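Local structure of synaptic vesicle glycoprotein 2C (Homo sapiens, 5JLV) at residues C[42-53]-C[62-73]. The protein is a synaptic vesicle membrane glycoprotein whose luminal domain, the part described here, is recognised by botulinum neurotoxin A as a receptor. Numbering follows the deposited sequence.
Sequences HTGMEYDNGRFI and FKDSVFKSCTFE
Phe52 lies flat on Phe72 in an offset stack, planes at 5° and Phe52 CD1 3.5 Å from Phe72 CE2, while Phe67 presents CE2 to Phe52 CZ. Tyr47 CD2 sits over one face of Phe67, near-parallel but slid toward the rim, and the edge of Phe62 points at the face of Tyr47, with Tyr47 OH in the plane of the Phe62 ring. His42 lies alongside Phe62, barely overlapping it. With CG beside the backbone N in both Phe52 and Phe72 (chi1 -54° and -69°), the two side chains leave their strands in the same direction, which lets the rings lie face to face. Phe62, Phe67 and Phe72 meet Phe82, Phe87 and Phe92 of the next coil, the rings again nearly parallel. Between the two coils run parallel-strand bonds such as Lys63 N to His42 O (2.8 Å). At one corner Cys70 SG takes a weak bond from Gly50 N (3.4 Å); at another Lys63 O accepts from Gly44 N and Ser65 OG. Outside, Lys68 NZ meets Glu46 OE2 (3.1 Å) from above the carboxylate plane. This is a pentapeptide-repeat right-handed quadrilateral beta-helix: inner rings pack coil on coil, backbone bonds set the 20-residue register, and Cys70 O bonds a basic side chain of another protein chain.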
ATOM      1  N   HIS C  42      11.158 -10.689 -36.062  1.00 37.61           N
ATOM      2  CA  HIS C  42      12.059 -11.215 -35.034  1.00 38.00           C
ATOM      3  C   HIS C  42      11.331 -12.271 -34.231  1.00 39.49           C
ATOM      4  O   HIS C  42      10.241 -12.014 -33.714  1.00 40.40           O
ATOM      5  CB  HIS C  42      12.518 -10.092 -34.099  1.00 39.98           C
ATOM      6  CG  HIS C  42      13.193  -8.957 -34.802  1.00 46.91           C
ATOM      7  ND1 HIS C  42      14.477  -9.046 -35.292  1.00 51.31           N
ATOM      8  CD2 HIS C  42      12.770  -7.701 -35.078  1.00 49.11           C
ATOM      9  CE1 HIS C  42      14.814  -7.895 -35.850  1.00 56.10           C
ATOM     10  NE2 HIS C  42      13.796  -7.061 -35.731  1.00 53.82           N
ATOM     11  N   THR C  43      11.919 -13.459 -34.122  1.00 36.90           N
ATOM     12  CA  THR C  43      11.261 -14.577 -33.439  1.00 46.24           C
ATOM     13  C   THR C  43      12.142 -15.182 -32.346  1.00 41.04           C
ATOM     14  O   THR C  43      13.343 -15.328 -32.531  1.00 36.44           O
ATOM     15  CB  THR C  43      10.847 -15.674 -34.444  1.00 52.50           C
ATOM     16  OG1 THR C  43      10.022 -15.095 -35.459  1.00 50.30           O
ATOM     17  CG2 THR C  43      10.068 -16.801 -33.750  1.00 54.17           C
ATOM     18  N   GLY C  44      11.530 -15.522 -31.211  1.00 37.48           N
ATOM     19  CA  GLY C  44      12.179 -16.343 -30.181  1.00 44.14           C
ATOM     20  C   GLY C  44      13.300 -15.679 -29.391  1.00 45.76           C
ATOM     21  O   GLY C  44      14.111 -16.360 -28.764  1.00 46.41           O
ATOM     22  N   MET C  45      13.339 -14.354 -29.407  1.00 39.30           N
ATOM     23  CA  MET C  45      14.409 -13.611 -28.755  1.00 41.24           C
ATOM     24  C   MET C  45      13.983 -13.040 -27.404  1.00 41.94           C
ATOM     25  O   MET C  45      12.819 -12.666 -27.219  1.00 36.51           O
ATOM     26  CB  MET C  45      14.864 -12.457 -29.653  1.00 49.06           C
ATOM     27  CG  MET C  45      15.385 -12.872 -31.019  1.00 60.61           C
ATOM     28  SD  MET C  45      16.776 -14.002 -30.884  1.00 90.34           S
ATOM     29  CE  MET C  45      17.940 -13.021 -29.934  1.00 86.14           C
ATOM     30  N   GLU C  46      14.927 -12.964 -26.468  1.00 36.67           N
ATOM     31  CA  GLU C  46      14.740 -12.151 -25.278  1.00 40.28           C
ATOM     32  C   GLU C  46      15.480 -10.814 -25.411  1.00 41.91           C
ATOM     33  O   GLU C  46      16.554 -10.741 -26.021  1.00 45.37           O
ATOM     34  CB  GLU C  46      15.164 -12.895 -24.005  1.00 37.46           C
ATOM     35  CG  GLU C  46      14.866 -12.108 -22.730  1.00 36.77           C
ATOM     36  CD  GLU C  46      15.048 -12.908 -21.456  1.00 47.02           C
ATOM     37  OE1 GLU C  46      14.967 -14.155 -21.508  1.00 54.33           O
ATOM     38  OE2 GLU C  46      15.252 -12.285 -20.389  1.00 43.07           O
ATOM     39  N   TYR C  47      14.883  -9.764 -24.858  1.00 34.70           N
ATOM     40  CA  TYR C  47      15.479  -8.442 -24.833  1.00 34.89           C
ATOM     41  C   TYR C  47      15.459  -7.924 -23.387  1.00 34.64           C
ATOM     42  O   TYR C  47      14.384  -7.680 -22.829  1.00 33.25           O
ATOM     43  CB  TYR C  47      14.711  -7.481 -25.774  1.00 33.76           C
ATOM     44  CG  TYR C  47      14.542  -8.018 -27.195  1.00 34.11           C
ATOM     45  CD1 TYR C  47      15.539  -7.827 -28.158  1.00 35.48           C
ATOM     46  CD2 TYR C  47      13.406  -8.745 -27.560  1.00 32.91           C
ATOM     47  CE1 TYR C  47      15.395  -8.323 -29.453  1.00 35.81           C
ATOM     48  CE2 TYR C  47      13.256  -9.244 -28.851  1.00 33.17           C
ATOM     49  CZ  TYR C  47      14.255  -9.027 -29.790  1.00 36.30           C
ATOM     50  OH  TYR C  47      14.121  -9.531 -31.060  1.00 37.76           O
ATOM     51  N   ASP C  48      16.650  -7.808 -22.788  1.00 36.26           N
ATOM     52  CA  ASP C  48      16.825  -7.349 -21.401  1.00 42.53           C
ATOM     53  C   ASP C  48      17.327  -5.922 -21.438  1.00 45.29           C
ATOM     54  O   ASP C  48      18.303  -5.626 -22.144  1.00 38.07           O
ATOM     55  CB  ASP C  48      17.880  -8.197 -20.663  1.00 38.71           C
ATOM     56  CG  ASP C  48      17.342  -9.531 -20.177  1.00 58.33           C
ATOM     57  OD1 ASP C  48      16.188  -9.883 -20.503  1.00 53.94           O
ATOM     58  OD2 ASP C  48      18.092 -10.241 -19.462  1.00 69.20           O
ATOM     59  N   ASN C  49      16.671  -5.039 -20.685  1.00 36.68           N
ATOM     60  CA  ASN C  49      17.106  -3.642 -20.566  1.00 36.69           C
ATOM     61  C   ASN C  49      17.286  -2.960 -21.922  1.00 37.76           C
ATOM     62  O   ASN C  49      18.255  -2.239 -22.158  1.00 41.46           O
ATOM     63  CB  ASN C  49      18.377  -3.557 -19.710  1.00 39.59           C
ATOM     64  CG  ASN C  49      18.202  -4.225 -18.364  1.00 53.97           C
ATOM     65  OD1 ASN C  49      17.606  -3.654 -17.455  1.00 55.00           O
ATOM     66  ND2 ASN C  49      18.682  -5.461 -18.242  1.00 58.54           N
ATOM     67  N   GLY C  50      16.344  -3.213 -22.818  1.00 35.50           N
ATOM     68  CA  GLY C  50      16.338  -2.580 -24.119  1.00 36.64           C
ATOM     69  C   GLY C  50      15.636  -1.245 -24.044  1.00 38.61           C
ATOM     70  O   GLY C  50      14.592  -1.114 -23.394  1.00 33.56           O
ATOM     71  N   ARG C  51      16.222  -0.253 -24.693  1.00 35.24           N
ATOM     72  CA  ARG C  51      15.627   1.063 -24.772  1.00 34.91           C
ATOM     73  C   ARG C  51      15.304   1.419 -26.218  1.00 34.83           C
ATOM     74  O   ARG C  51      16.197   1.601 -27.050  1.00 39.55           O
ATOM     75  CB  ARG C  51      16.546   2.100 -24.124  1.00 37.01           C
ATOM     76  CG  ARG C  51      16.656   1.917 -22.614  1.00 44.23           C
ATOM     77  CD  ARG C  51      17.816   2.683 -22.003  1.00 51.41           C
ATOM     78  NE  ARG C  51      17.778   4.112 -22.309  1.00 66.02           N
ATOM     79  CZ  ARG C  51      16.852   4.963 -21.866  1.00 74.49           C
ATOM     80  NH1 ARG C  51      15.850   4.538 -21.099  1.00 65.54           N
ATOM     81  NH2 ARG C  51      16.930   6.247 -22.199  1.00 80.30           N
ATOM     82  N   PHE C  52      14.014   1.462 -26.512  1.00 29.39           N
ATOM     83  CA  PHE C  52      13.519   1.904 -27.794  1.00 32.36           C
ATOM     84  C   PHE C  52      13.028   3.334 -27.617  1.00 38.55           C
ATOM     85  O   PHE C  52      11.928   3.567 -27.087  1.00 35.02           O
ATOM     86  CB  PHE C  52      12.385   0.979 -28.253  1.00 29.15           C
ATOM     87  CG  PHE C  52      12.762  -0.493 -28.266  1.00 34.09           C
ATOM     88  CD1 PHE C  52      12.691  -1.265 -27.103  1.00 34.07           C
ATOM     89  CD2 PHE C  52      13.189  -1.102 -29.439  1.00 35.31           C
ATOM     90  CE1 PHE C  52      13.034  -2.615 -27.116  1.00 31.40           C
ATOM     91  CE2 PHE C  52      13.532  -2.449 -29.457  1.00 37.32           C
ATOM     92  CZ  PHE C  52      13.449  -3.204 -28.294  1.00 35.23           C
ATOM     93  N   ILE C  53      13.870   4.291 -28.016  1.00 36.22           N
ATOM     94  CA  ILE C  53      13.655   5.716 -27.737  1.00 38.39           C
ATOM     95  C   ILE C  53      13.473   6.501 -29.036  1.00 43.64           C
ATOM     96  O   ILE C  53      14.421   6.658 -29.810  1.00 39.79           O
ATOM     97  CB  ILE C  53      14.853   6.343 -26.958  1.00 50.10           C
ATOM     98  CG1 ILE C  53      15.339   5.435 -25.810  1.00 50.11           C
ATOM     99  CG2 ILE C  53      14.516   7.749 -26.477  1.00 50.72           C
ATOM    100  CD1 ILE C  53      14.434   5.390 -24.590  1.00 53.13           C
ATOM    101  N   PHE C  62       7.354  -8.725 -33.905  1.00 33.42           N
ATOM    102  CA  PHE C  62       8.040  -9.539 -32.916  1.00 34.93           C
ATOM    103  C   PHE C  62       7.141 -10.725 -32.599  1.00 34.32           C
ATOM    104  O   PHE C  62       5.950 -10.550 -32.354  1.00 38.85           O
ATOM    105  CB  PHE C  62       8.277  -8.731 -31.632  1.00 31.68           C
ATOM    106  CG  PHE C  62       9.279  -7.624 -31.780  1.00 36.37           C
ATOM    107  CD1 PHE C  62       8.877  -6.346 -32.149  1.00 33.23           C
ATOM    108  CD2 PHE C  62      10.628  -7.848 -31.511  1.00 40.34           C
ATOM    109  CE1 PHE C  62       9.799  -5.322 -32.273  1.00 34.53           C
ATOM    110  CE2 PHE C  62      11.556  -6.824 -31.634  1.00 37.97           C
ATOM    111  CZ  PHE C  62      11.140  -5.558 -32.022  1.00 36.48           C
ATOM    112  N   LYS C  63       7.700 -11.921 -32.590  1.00 34.12           N
ATOM    113  CA  LYS C  63       6.917 -13.114 -32.309  1.00 34.57           C
ATOM    114  C   LYS C  63       7.651 -14.028 -31.330  1.00 40.94           C
ATOM    115  O   LYS C  63       8.868 -14.210 -31.441  1.00 42.05           O
ATOM    116  CB  LYS C  63       6.575 -13.828 -33.623  1.00 38.40           C
ATOM    117  CG  LYS C  63       5.966 -15.210 -33.490  1.00 52.94           C
ATOM    118  CD  LYS C  63       5.576 -15.774 -34.862  1.00 65.41           C
ATOM    119  CE  LYS C  63       6.548 -15.336 -35.957  1.00 71.03           C
ATOM    120  NZ  LYS C  63       6.529 -16.234 -37.144  1.00 78.52           N
ATOM    121  N   ASP C  64       6.911 -14.573 -30.357  1.00 36.98           N
ATOM    122  CA  ASP C  64       7.460 -15.498 -29.341  1.00 39.44           C
ATOM    123  C   ASP C  64       8.661 -14.899 -28.609  1.00 34.21           C
ATOM    124  O   ASP C  64       9.653 -15.574 -28.384  1.00 37.80           O
ATOM    125  CB  ASP C  64       7.855 -16.858 -29.957  1.00 44.45           C
ATOM    126  CG  ASP C  64       6.718 -17.524 -30.707  1.00 54.40           C
ATOM    127  OD1 ASP C  64       5.548 -17.363 -30.315  1.00 50.98           O
ATOM    128  OD2 ASP C  64       7.001 -18.229 -31.695  1.00 68.43           O
ATOM    129  N   SER C  65       8.565 -13.625 -28.260  1.00 31.75           N
ATOM    130  CA  SER C  65       9.689 -12.910 -27.700  1.00 36.44           C
ATOM    131  C   SER C  65       9.403 -12.478 -26.284  1.00 35.42           C
ATOM    132  O   SER C  65       8.240 -12.360 -25.884  1.00 38.66           O
ATOM    133  CB  SER C  65      10.043 -11.704 -28.573  1.00 40.94           C
ATOM    134  OG  SER C  65      10.585 -12.134 -29.811  1.00 49.09           O
ATOM    135  N   VAL C  66      10.468 -12.269 -25.521  1.00 33.03           N
ATOM    136  CA  VAL C  66      10.370 -11.807 -24.144  1.00 36.13           C
ATOM    137  C   VAL C  66      11.062 -10.440 -24.018  1.00 32.18           C
ATOM    138  O   VAL C  66      12.178 -10.253 -24.496  1.00 32.21           O
ATOM    139  CB  VAL C  66      10.979 -12.830 -23.155  1.00 39.41           C
ATOM    140  CG1 VAL C  66      10.975 -12.279 -21.724  1.00 34.22           C
ATOM    141  CG2 VAL C  66      10.215 -14.147 -23.219  1.00 40.57           C
ATOM    142  N   PHE C  67      10.370  -9.483 -23.416  1.00 28.73           N
ATOM    143  CA  PHE C  67      10.956  -8.177 -23.127  1.00 30.34           C
ATOM    144  C   PHE C  67      11.014  -7.998 -21.615  1.00 31.57           C
ATOM    145  O   PHE C  67       9.967  -7.900 -20.955  1.00 32.71           O
ATOM    146  CB  PHE C  67      10.134  -7.045 -23.772  1.00 28.40           C
ATOM    147  CG  PHE C  67      10.068  -7.112 -25.273  1.00 30.69           C
ATOM    148  CD1 PHE C  67       9.158  -7.957 -25.911  1.00 29.55           C
ATOM    149  CD2 PHE C  67      10.897  -6.308 -26.057  1.00 32.15           C
ATOM    150  CE1 PHE C  67       9.093  -8.017 -27.298  1.00 35.86           C
ATOM    151  CE2 PHE C  67      10.846  -6.370 -27.447  1.00 33.27           C
ATOM    152  CZ  PHE C  67       9.937  -7.223 -28.067  1.00 33.58           C
ATOM    153  N   LYS C  68      12.233  -7.983 -21.067  1.00 29.04           N
ATOM    154  CA  LYS C  68      12.448  -7.772 -19.623  1.00 31.43           C
ATOM    155  C   LYS C  68      13.094  -6.409 -19.315  1.00 33.54           C
ATOM    156  O   LYS C  68      14.168  -6.101 -19.827  1.00 30.16           O
ATOM    157  CB  LYS C  68      13.304  -8.899 -19.024  1.00 32.98           C
ATOM    158  CG  LYS C  68      13.217  -8.976 -17.500  1.00 50.79           C
ATOM    159  CD  LYS C  68      14.185  -9.997 -16.897  1.00 65.48           C
ATOM    160  CE  LYS C  68      13.559 -11.383 -16.765  1.00 67.53           C
ATOM    161  NZ  LYS C  68      13.260 -12.017 -18.086  1.00 66.87           N
ATOM    162  N   SER C  69      12.436  -5.618 -18.456  1.00 27.00           N
ATOM    163  CA  SER C  69      12.950  -4.305 -18.022  1.00 33.69           C
ATOM    164  C   SER C  69      13.290  -3.412 -19.201  1.00 30.42           C
ATOM    165  O   SER C  69      14.295  -2.707 -19.178  1.00 29.98           O
ATOM    166  CB  SER C  69      14.181  -4.456 -17.116  1.00 35.81           C
ATOM    167  OG  SER C  69      13.880  -5.289 -16.029  1.00 40.17           O
ATOM    168  N   CYS C  70      12.464  -3.470 -20.241  1.00 30.60           N
ATOM    169  CA  CYS C  70      12.663  -2.618 -21.391  1.00 25.26           C
ATOM    170  C   CYS C  70      11.924  -1.312 -21.194  1.00 33.07           C
ATOM    171  O   CYS C  70      11.068  -1.202 -20.302  1.00 31.29           O
ATOM    172  CB  CYS C  70      12.233  -3.328 -22.666  1.00 28.56           C
ATOM    173  SG  CYS C  70      13.337  -4.703 -23.100  1.00 35.41           S
ATOM    174  N   THR C  71      12.311  -0.307 -21.977  1.00 30.29           N
ATOM    175  CA  THR C  71      11.625   0.980 -22.032  1.00 31.04           C
ATOM    176  C   THR C  71      11.298   1.284 -23.488  1.00 27.26           C
ATOM    177  O   THR C  71      12.193   1.283 -24.347  1.00 36.59           O
ATOM    178  CB  THR C  71      12.506   2.117 -21.468  1.00 36.15           C
ATOM    179  OG1 THR C  71      12.843   1.842 -20.106  1.00 39.93           O
ATOM    180  CG2 THR C  71      11.788   3.468 -21.544  1.00 37.93           C
ATOM    181  N   PHE C  72      10.017   1.499 -23.767  1.00 28.81           N
ATOM    182  CA  PHE C  72       9.572   2.040 -25.049  1.00 28.52           C
ATOM    183  C   PHE C  72       9.145   3.475 -24.798  1.00 37.35           C
ATOM    184  O   PHE C  72       8.233   3.725 -24.000  1.00 35.16           O
ATOM    185  CB  PHE C  72       8.400   1.230 -25.609  1.00 26.94           C
ATOM    186  CG  PHE C  72       8.770  -0.169 -26.059  1.00 33.48           C
ATOM    187  CD1 PHE C  72       8.853  -1.225 -25.136  1.00 34.70           C
ATOM    188  CD2 PHE C  72       9.011  -0.442 -27.402  1.00 27.31           C
ATOM    189  CE1 PHE C  72       9.177  -2.514 -25.556  1.00 28.25           C
ATOM    190  CE2 PHE C  72       9.336  -1.734 -27.823  1.00 29.65           C
ATOM    191  CZ  PHE C  72       9.420  -2.766 -26.902  1.00 29.55           C
ATOM    192  N   GLU C  73       9.822   4.423 -25.447  1.00 27.60           N
ATOM    193  CA  GLU C  73       9.611   5.837 -25.151  1.00 29.76           C
ATOM    194  C   GLU C  73       9.534   6.687 -26.412  1.00 42.78           C
ATOM    195  O   GLU C  73      10.447   6.659 -27.246  1.00 43.53           O
ATOM    196  CB  GLU C  73      10.720   6.351 -24.240  1.00 37.12           C
ATOM    197  CG  GLU C  73      10.556   7.785 -23.807  1.00 44.17           C
ATOM    198  CD  GLU C  73      11.573   8.172 -22.762  1.00 58.54           C
ATOM    199  OE1 GLU C  73      12.592   8.790 -23.128  1.00 67.89           O
ATOM    200  OE2 GLU C  73      11.364   7.837 -21.577  1.00 70.06           O
TER